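PDB 6LSU: intracellular protein transport protein USO1 from Saccharomyces cerevisiae S288c, which is required for protein transport from the endoplasmic reticulum to the Golgi complex, as a tethering protein with a globular head and a coiled-coil tail. Local coordinates for residues A[592-597]-A[636-641]; A[596-601]-A[642-647]. All coordinates share one frame; numbering follows the deposited sequence.

In the fold
Interactions 1 and 2 lie side by side in the globular head, with centres about 6 Å apart. Both use helix 594-601 and share Ala-596 and Thr-597. The helix meets one run of chain in order: its start faces 636-641, where helix 622-637 ends, and its second half faces 642-647, the loop leading into helix 647-658. Ser-639 CB and Leu-601 CD1, 3.7 Å apart, join the two contacts. A probable hydrogen bond between Arg-647 N and Ser-640 O, 3.2 Å long, ties the run together. The two contacts thus seat a short helix within ARM 10 against the connection between two later helices, 41 to 45 Å from the centre of the elongated chain.

Interaction 1: residues A[592-597]-A[636-641]; sequences GDFKAT and YEFSSK
The carbonyl oxygen Asp-593 O accepts two bonds from Thr-597, which also packs against Phe-638. The backbone hydrogen bond from Thr-597 N to Asp-593 O is 2.9 Å long, and the hydroxyl OG1 adds a weak second one. The first torsion of Thr-597 (-71°) turns OG1 beside the backbone N and sets the methyl CG2 3.4 Å from Phe-638 O. Thr-597 OG1 comes as near to Phe-638 CB, and the two side chains cross at about a right angle.

The ring of Phe-638 is buried. Gly-592 lies over one face, with its N 3.3 Å above the ring centre. Gly-592 CA is 3.8 Å from the Phe-638 centroid in a CH-pi contact. Glu-637 CG covers the opposite face, toward the rim. The edge of Phe-638 points at the face of Phe-594, a T-shaped pair with planes at 88° and centroids 6.0 Å apart. Phe-591 also meets the Phe-638 ring. With an alanine here, the space between Gly-592 and Glu-637 would probably be left as a gap, and the Phe-594 face would lose its edge partner.

Asp-593 is the N-cap of helix 594-601, and its OD1 accepts a weak bond from Ala-596 N. Such a capped helix start, packed on the residues just after helix 622-637, fits the all-helical armadillo repeats of the head.

Interaction 2: residues A[596-601]-A[642-647]; sequences ATNDFL and ESPFPR
In the armadillo-repeat head, the loop between helices 622-637 and 647-658 runs along helix 594-601. Asn-598 and Leu-601 of the helix meet Ser-643, Pro-644 and Phe-645 of the loop. The closest backbone approach pairs Asn-598 with Ser-643 and Leu-601 with Phe-645.

Asn-598 carries the polar part. Its CG stands beside the backbone N (chi1 -70°), and the amide reaches the loop with OD1 2.9 Å from Ser-643 OG, a possible hydrogen bond. The same OG accepts a hydrogen bond from Ser-640 N, within its own loop. The stronger polar partner of Ser-643 is thus within the loop, and Asn-598 is the second group near the hydroxyl.

Nearer the backbone, the aliphatic part of Asn-598 meets the proline ring. Asn-598 CB is 3.6 Å from Pro-644 CD, and the two side chains cross at about a right angle. Pro-644 CG also sits 3.5 Å from the carbonyl oxygen Asn-598 O.

Leu-601 fills the next place along the helix. Its CD1 branch lies 3.8 Å from Ser-643 CB and 3.7 Å from Phe-645 O. Leu-601 CB packs on Phe-645 CB at 3.9 Å, and the same Phe-645 CB is 3.2 Å from the carbonyl oxygen Leu-601 O. With CG anti to the backbone N (chi1 -165°), the ring of Phe-645 leads off from the helix. It meets Lys-604 in a cation-pi contact, and Tyr-650 and Phe-653 edge-to-face.

Most of the touching side-chain atoms are carbons. No settled hydrogen bond crosses between the segments, so the loop is probably held to the helix mainly by van der Waals packing, part of it carbon against backbone carbonyl oxygens.

Interaction 1: residues A[592-597]-A[636-641]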
ATOM      1  N   GLY A 592      34.637  -4.160   3.664  1.00 75.90           N
ATOM      2  CA  GLY A 592      35.120  -3.150   4.623  1.00 72.03           C
ATOM      3  C   GLY A 592      35.239  -3.687   6.045  1.00 72.80           C
ATOM      4  O   GLY A 592      35.234  -2.859   6.970  1.00 84.08           O
ATOM      5  N   ASP A 593      35.322  -5.000   6.250  1.00 65.17           N
ATOM      6  CA  ASP A 593      35.432  -5.594   7.605  1.00 66.61           C
ATOM      7  C   ASP A 593      36.661  -6.540   7.620  1.00 72.98           C
ATOM      8  O   ASP A 593      36.562  -7.754   7.320  1.00 75.64           O
ATOM      9  CB  ASP A 593      34.076  -6.180   8.031  1.00 60.73           C
ATOM     10  CG  ASP A 593      34.028  -6.736   9.440  1.00 61.21           C
ATOM     11  OD1 ASP A 593      35.046  -6.669  10.120  1.00 72.99           O
ATOM     12  OD2 ASP A 593      32.969  -7.242   9.851  1.00 71.37           O
ATOM     13  N   PHE A 594      37.807  -5.978   7.985  1.00 83.61           N
ATOM     14  CA  PHE A 594      39.117  -6.665   8.156  1.00 83.30           C
ATOM     15  C   PHE A 594      38.986  -7.906   9.055  1.00 73.93           C
ATOM     16  O   PHE A 594      39.421  -8.970   8.643  1.00 88.57           O
ATOM     17  CB  PHE A 594      40.148  -5.659   8.673  1.00 87.82           C
ATOM     18  CG  PHE A 594      40.596  -4.678   7.617  1.00 99.23           C
ATOM     19  CD1 PHE A 594      39.932  -3.476   7.421  1.00112.39           C
ATOM     20  CD2 PHE A 594      41.678  -4.965   6.796  1.00111.32           C
ATOM     21  CE1 PHE A 594      40.345  -2.585   6.435  1.00111.66           C
ATOM     22  CE2 PHE A 594      42.088  -4.077   5.810  1.00111.17           C
ATOM     23  CZ  PHE A 594      41.420  -2.887   5.631  1.00110.51           C
ATOM     24  N   LYS A 595      38.421  -7.802  10.241  1.00 62.53           N
ATOM     25  CA  LYS A 595      38.300  -8.968  11.146  1.00 72.04           C
ATOM     26  C   LYS A 595      37.442 -10.054  10.490  1.00 76.92           C
ATOM     27  O   LYS A 595      37.671 -11.248  10.783  1.00 80.47           O
ATOM     28  CB  LYS A 595      37.680  -8.596  12.500  1.00 83.15           C
ATOM     29  CG  LYS A 595      38.304  -7.398  13.203  1.00 85.09           C
ATOM     30  CD  LYS A 595      38.224  -7.470  14.732  1.00 96.84           C
ATOM     31  CE  LYS A 595      38.019  -6.124  15.406  1.00100.73           C
ATOM     32  NZ  LYS A 595      38.874  -5.066  14.817  1.00107.30           N
ATOM     33  N   ALA A 596      36.426  -9.686   9.705  1.00 75.16           N
ATOM     34  CA  ALA A 596      35.555 -10.681   9.047  1.00 72.69           C
ATOM     35  C   ALA A 596      36.344 -11.331   7.918  1.00 69.55           C
ATOM     36  O   ALA A 596      36.114 -12.541   7.692  1.00 70.95           O
ATOM     37  CB  ALA A 596      34.263 -10.067   8.554  1.00 72.79           C
ATOM     38  N   THR A 597      37.208 -10.568   7.227  1.00 65.91           N
ATOM     39  CA  THR A 597      38.032 -11.089   6.112  1.00 65.20           C
ATOM     40  C   THR A 597      39.042 -12.101   6.688  1.00 71.69           C
ATOM     41  O   THR A 597      39.217 -13.171   6.104  1.00 77.08           O
ATOM     42  CB  THR A 597      38.707  -9.968   5.316  1.00 66.07           C
ATOM     43  OG1 THR A 597      37.725  -9.253   4.557  1.00 64.15           O
ATOM     44  CG2 THR A 597      39.721 -10.493   4.318  1.00 68.82           C
ATOM     45  N   TYR A 636      40.074 -10.644  -0.886  1.00 73.37           N
ATOM     46  CA  TYR A 636      41.435 -10.149  -1.197  1.00 73.07           C
ATOM     47  C   TYR A 636      41.574  -8.689  -0.724  1.00 74.41           C
ATOM     48  O   TYR A 636      42.511  -8.394   0.030  1.00 77.11           O
ATOM     49  CB  TYR A 636      41.801 -10.339  -2.673  1.00 74.10           C
ATOM     50  CG  TYR A 636      43.071  -9.593  -2.973  1.00 71.76           C
ATOM     51  CD1 TYR A 636      44.206  -9.824  -2.225  1.00 75.03           C
ATOM     52  CD2 TYR A 636      43.106  -8.599  -3.915  1.00 76.66           C
ATOM     53  CE1 TYR A 636      45.360  -9.090  -2.411  1.00 79.29           C
ATOM     54  CE2 TYR A 636      44.255  -7.856  -4.118  1.00 86.81           C
ATOM     55  CZ  TYR A 636      45.385  -8.111  -3.372  1.00 78.05           C
ATOM     56  OH  TYR A 636      46.516  -7.385  -3.575  1.00 94.61           O
ATOM     57  N   GLU A 637      40.645  -7.814  -1.129  1.00 82.30           N
ATOM     58  CA  GLU A 637      40.642  -6.333  -0.894  1.00 82.71           C
ATOM     59  C   GLU A 637      40.749  -5.934   0.588  1.00 76.47           C
ATOM     60  O   GLU A 637      41.205  -4.810   0.868  1.00 67.12           O
ATOM     61  CB  GLU A 637      39.334  -5.750  -1.411  1.00 87.74           C
ATOM     62  CG  GLU A 637      39.235  -4.251  -1.227  1.00 95.72           C
ATOM     63  CD  GLU A 637      39.921  -3.451  -2.316  1.00104.02           C
ATOM     64  OE1 GLU A 637      40.483  -2.377  -2.001  1.00109.39           O
ATOM     65  OE2 GLU A 637      39.851  -3.883  -3.485  1.00102.97           O
ATOM     66  N   PHE A 638      40.318  -6.781   1.515  1.00 76.79           N
ATOM     67  CA  PHE A 638      40.360  -6.439   2.958  1.00 79.30           C
ATOM     68  C   PHE A 638      41.257  -7.450   3.674  1.00 81.81           C
ATOM     69  O   PHE A 638      41.205  -7.525   4.915  1.00 86.83           O
ATOM     70  CB  PHE A 638      38.909  -6.287   3.443  1.00 82.85           C
ATOM     71  CG  PHE A 638      38.133  -5.264   2.633  1.00 74.93           C
ATOM     72  CD1 PHE A 638      38.381  -3.906   2.788  1.00 71.52           C
ATOM     73  CD2 PHE A 638      37.204  -5.646   1.678  1.00 74.96           C
ATOM     74  CE1 PHE A 638      37.700  -2.960   2.030  1.00 68.98           C
ATOM     75  CE2 PHE A 638      36.506  -4.698   0.931  1.00 75.97           C
ATOM     76  CZ  PHE A 638      36.749  -3.352   1.114  1.00 69.37           C
ATOM     77  N   SER A 639      42.093  -8.175   2.917  1.00 85.86           N
ATOM     78  CA  SER A 639      43.237  -8.984   3.430  1.00 83.85           C
ATOM     79  C   SER A 639      44.383  -8.044   3.822  1.00 86.12           C
ATOM     80  O   SER A 639      44.612  -7.057   3.097  1.00 83.77           O
ATOM     81  CB  SER A 639      43.715  -9.942   2.395  1.00 79.96           C
ATOM     82  OG  SER A 639      44.278  -9.224   1.297  1.00 76.06           O
ATOM     83  N   SER A 640      45.111  -8.361   4.893  1.00 93.06           N
ATOM     84  CA  SER A 640      46.355  -7.656   5.299  1.00 95.97           C
ATOM     85  C   SER A 640      47.539  -8.638   5.375  1.00104.12           C
ATOM     86  O   SER A 640      47.347  -9.864   5.126  1.00103.81           O
ATOM     87  CB  SER A 640      46.142  -6.915   6.600  1.00 94.75           C
ATOM     88  OG  SER A 640      46.406  -7.743   7.728  1.00104.60           O
ATOM     89  N   LYS A 641      48.725  -8.108   5.702  1.00105.91           N
ATOM     90  CA  LYS A 641      49.977  -8.871   5.937  1.00 98.33           C
ATOM     91  C   LYS A 641      49.757  -9.946   6.998  1.00101.65           C
ATOM     92  O   LYS A 641      50.346 -11.036   6.841  1.00107.51           O
ATOM     93  CB  LYS A 641      51.071  -7.960   6.482  1.00102.22           C
ATOM     94  CG  LYS A 641      51.855  -7.170   5.455  1.00105.56           C
ATOM     95  CD  LYS A 641      52.579  -5.983   6.063  1.00117.77           C
ATOM     96  CE  LYS A 641      53.149  -6.254   7.446  1.00120.76           C
ATOM     97  NZ  LYS A 641      54.256  -5.327   7.782  1.00124.60           N
TER

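Interaction 2: residues A[596-601]-A[642-647]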
ATOM      1  N   ALA A 596      36.426  -9.686   9.705  1.00 75.16           N
ATOM      2  CA  ALA A 596      35.555 -10.681   9.047  1.00 72.69           C
ATOM      3  C   ALA A 596      36.344 -11.331   7.918  1.00 69.55           C
ATOM      4  O   ALA A 596      36.114 -12.541   7.692  1.00 70.95           O
ATOM      5  CB  ALA A 596      34.263 -10.067   8.554  1.00 72.79           C
ATOM      6  N   THR A 597      37.208 -10.568   7.227  1.00 65.91           N
ATOM      7  CA  THR A 597      38.032 -11.089   6.112  1.00 65.20           C
ATOM      8  C   THR A 597      39.042 -12.101   6.688  1.00 71.69           C
ATOM      9  O   THR A 597      39.217 -13.171   6.104  1.00 77.08           O
ATOM     10  CB  THR A 597      38.707  -9.968   5.316  1.00 66.07           C
ATOM     11  OG1 THR A 597      37.725  -9.253   4.557  1.00 64.15           O
ATOM     12  CG2 THR A 597      39.721 -10.493   4.318  1.00 68.82           C
ATOM     13  N   ASN A 598      39.633 -11.804   7.837  1.00 69.05           N
ATOM     14  CA  ASN A 598      40.600 -12.698   8.512  1.00 70.93           C
ATOM     15  C   ASN A 598      39.907 -14.007   8.902  1.00 76.63           C
ATOM     16  O   ASN A 598      40.569 -15.082   8.810  1.00 82.12           O
ATOM     17  CB  ASN A 598      41.283 -12.016   9.699  1.00 66.10           C
ATOM     18  CG  ASN A 598      42.246 -10.936   9.252  1.00 69.12           C
ATOM     19  OD1 ASN A 598      42.380 -10.655   8.060  1.00 67.97           O
ATOM     20  ND2 ASN A 598      42.907 -10.293  10.201  1.00 76.20           N
ATOM     21  N   ASP A 599      38.649 -13.950   9.325  1.00 73.12           N
ATOM     22  CA  ASP A 599      37.941 -15.166   9.780  1.00 72.56           C
ATOM     23  C   ASP A 599      37.737 -16.021   8.540  1.00 72.99           C
ATOM     24  O   ASP A 599      37.905 -17.249   8.641  1.00 70.55           O
ATOM     25  CB  ASP A 599      36.635 -14.836  10.498  1.00 83.46           C
ATOM     26  CG  ASP A 599      36.815 -14.416  11.941  1.00 85.15           C
ATOM     27  OD1 ASP A 599      37.944 -14.012  12.315  1.00 96.79           O
ATOM     28  OD2 ASP A 599      35.821 -14.488  12.675  1.00 93.94           O
ATOM     29  N   PHE A 600      37.430 -15.380   7.404  1.00 67.88           N
ATOM     30  CA  PHE A 600      37.143 -16.083   6.128  1.00 68.74           C
ATOM     31  C   PHE A 600      38.413 -16.784   5.616  1.00 70.08           C
ATOM     32  O   PHE A 600      38.360 -17.997   5.335  1.00 70.60           O
ATOM     33  CB  PHE A 600      36.599 -15.106   5.078  1.00 63.39           C
ATOM     34  CG  PHE A 600      36.290 -15.743   3.747  1.00 54.89           C
ATOM     35  CD1 PHE A 600      35.391 -16.793   3.694  1.00 55.67           C
ATOM     36  CD2 PHE A 600      36.934 -15.351   2.579  1.00 54.80           C
ATOM     37  CE1 PHE A 600      35.067 -17.400   2.488  1.00 52.76           C
ATOM     38  CE2 PHE A 600      36.650 -15.974   1.373  1.00 52.36           C
ATOM     39  CZ  PHE A 600      35.688 -16.976   1.325  1.00 55.52           C
ATOM     40  N   LEU A 601      39.510 -16.018   5.518  1.00 75.76           N
ATOM     41  CA  LEU A 601      40.864 -16.410   5.005  1.00 70.82           C
ATOM     42  C   LEU A 601      41.527 -17.463   5.894  1.00 69.60           C
ATOM     43  O   LEU A 601      42.507 -18.026   5.475  1.00 82.99           O
ATOM     44  CB  LEU A 601      41.767 -15.177   4.954  1.00 61.33           C
ATOM     45  CG  LEU A 601      41.411 -14.154   3.879  1.00 59.85           C
ATOM     46  CD1 LEU A 601      42.397 -13.020   3.877  1.00 57.71           C
ATOM     47  CD2 LEU A 601      41.328 -14.750   2.508  1.00 59.63           C
ATOM     48  N   GLU A 642      48.992  -9.632   8.053  1.00100.00           N
ATOM     49  CA  GLU A 642      48.802 -10.534   9.223  1.00107.09           C
ATOM     50  C   GLU A 642      47.410 -11.182   9.177  1.00 97.56           C
ATOM     51  O   GLU A 642      46.975 -11.691  10.236  1.00 96.57           O
ATOM     52  CB  GLU A 642      49.077  -9.797  10.547  1.00122.01           C
ATOM     53  CG  GLU A 642      50.487 -10.017  11.113  1.00127.86           C
ATOM     54  CD  GLU A 642      50.827 -11.390  11.706  1.00131.44           C
ATOM     55  OE1 GLU A 642      50.100 -12.386  11.452  1.00126.79           O
ATOM     56  OE2 GLU A 642      51.840 -11.465  12.434  1.00131.90           O
ATOM     57  N   SER A 643      46.749 -11.234   8.012  1.00 86.99           N
ATOM     58  CA  SER A 643      45.584 -12.135   7.811  1.00 87.50           C
ATOM     59  C   SER A 643      46.089 -13.575   7.807  1.00 88.28           C
ATOM     60  O   SER A 643      47.091 -13.856   7.144  1.00 85.54           O
ATOM     61  CB  SER A 643      44.800 -11.891   6.536  1.00 87.51           C
ATOM     62  OG  SER A 643      44.667 -10.519   6.213  1.00 94.23           O
ATOM     63  N   PRO A 644      45.341 -14.525   8.420  1.00 84.48           N
ATOM     64  CA  PRO A 644      45.747 -15.929   8.495  1.00 90.12           C
ATOM     65  C   PRO A 644      46.192 -16.554   7.168  1.00 84.41           C
ATOM     66  O   PRO A 644      47.058 -17.374   7.184  1.00 88.94           O
ATOM     67  CB  PRO A 644      44.478 -16.630   9.003  1.00 90.71           C
ATOM     68  CG  PRO A 644      43.824 -15.579   9.854  1.00 92.47           C
ATOM     69  CD  PRO A 644      44.029 -14.314   9.047  1.00 89.25           C
ATOM     70  N   PHE A 645      45.554 -16.178   6.068  1.00 91.34           N
ATOM     71  CA  PHE A 645      46.083 -16.414   4.705  1.00 88.70           C
ATOM     72  C   PHE A 645      46.673 -15.076   4.302  1.00 84.99           C
ATOM     73  O   PHE A 645      45.933 -14.177   3.923  1.00 88.70           O
ATOM     74  CB  PHE A 645      44.979 -16.959   3.799  1.00 83.98           C
ATOM     75  CG  PHE A 645      45.429 -17.583   2.496  1.00 83.30           C
ATOM     76  CD1 PHE A 645      46.543 -17.133   1.805  1.00 75.41           C
ATOM     77  CD2 PHE A 645      44.653 -18.565   1.907  1.00 75.23           C
ATOM     78  CE1 PHE A 645      46.866 -17.669   0.566  1.00 78.41           C
ATOM     79  CE2 PHE A 645      44.989 -19.100   0.679  1.00 77.08           C
ATOM     80  CZ  PHE A 645      46.090 -18.652  -0.002  1.00 74.04           C
ATOM     81  N   PRO A 646      48.003 -14.891   4.448  1.00 87.59           N
ATOM     82  CA  PRO A 646      48.643 -13.603   4.195  1.00 84.28           C
ATOM     83  C   PRO A 646      48.271 -13.051   2.828  1.00 77.10           C
ATOM     84  O   PRO A 646      48.069 -13.864   1.958  1.00 74.28           O
ATOM     85  CB  PRO A 646      50.132 -13.933   4.279  1.00 78.44           C
ATOM     86  CG  PRO A 646      50.142 -15.022   5.318  1.00 83.09           C
ATOM     87  CD  PRO A 646      48.986 -15.898   4.887  1.00 85.71           C
ATOM     88  N   ARG A 647      48.219 -11.715   2.730  1.00 79.18           N
ATOM     89  CA  ARG A 647      47.719 -10.954   1.553  1.00 80.24           C
ATOM     90  C   ARG A 647      48.455 -11.442   0.302  1.00 77.66           C
ATOM     91  O   ARG A 647      47.788 -11.925  -0.609  1.00 84.84           O
ATOM     92  CB  ARG A 647      47.835  -9.444   1.801  1.00 79.16           C
ATOM     93  CG  ARG A 647      47.477  -8.581   0.601  1.00 91.80           C
ATOM     94  CD  ARG A 647      47.679  -7.101   0.889  1.00 91.95           C
ATOM     95  NE  ARG A 647      47.103  -6.250  -0.146  1.00 95.96           N
ATOM     96  CZ  ARG A 647      45.808  -5.991  -0.285  1.00 96.42           C
ATOM     97  NH1 ARG A 647      44.905  -6.517   0.534  1.00100.39           N
ATOM     98  NH2 ARG A 647      45.421  -5.197  -1.260  1.00 95.64           N
TER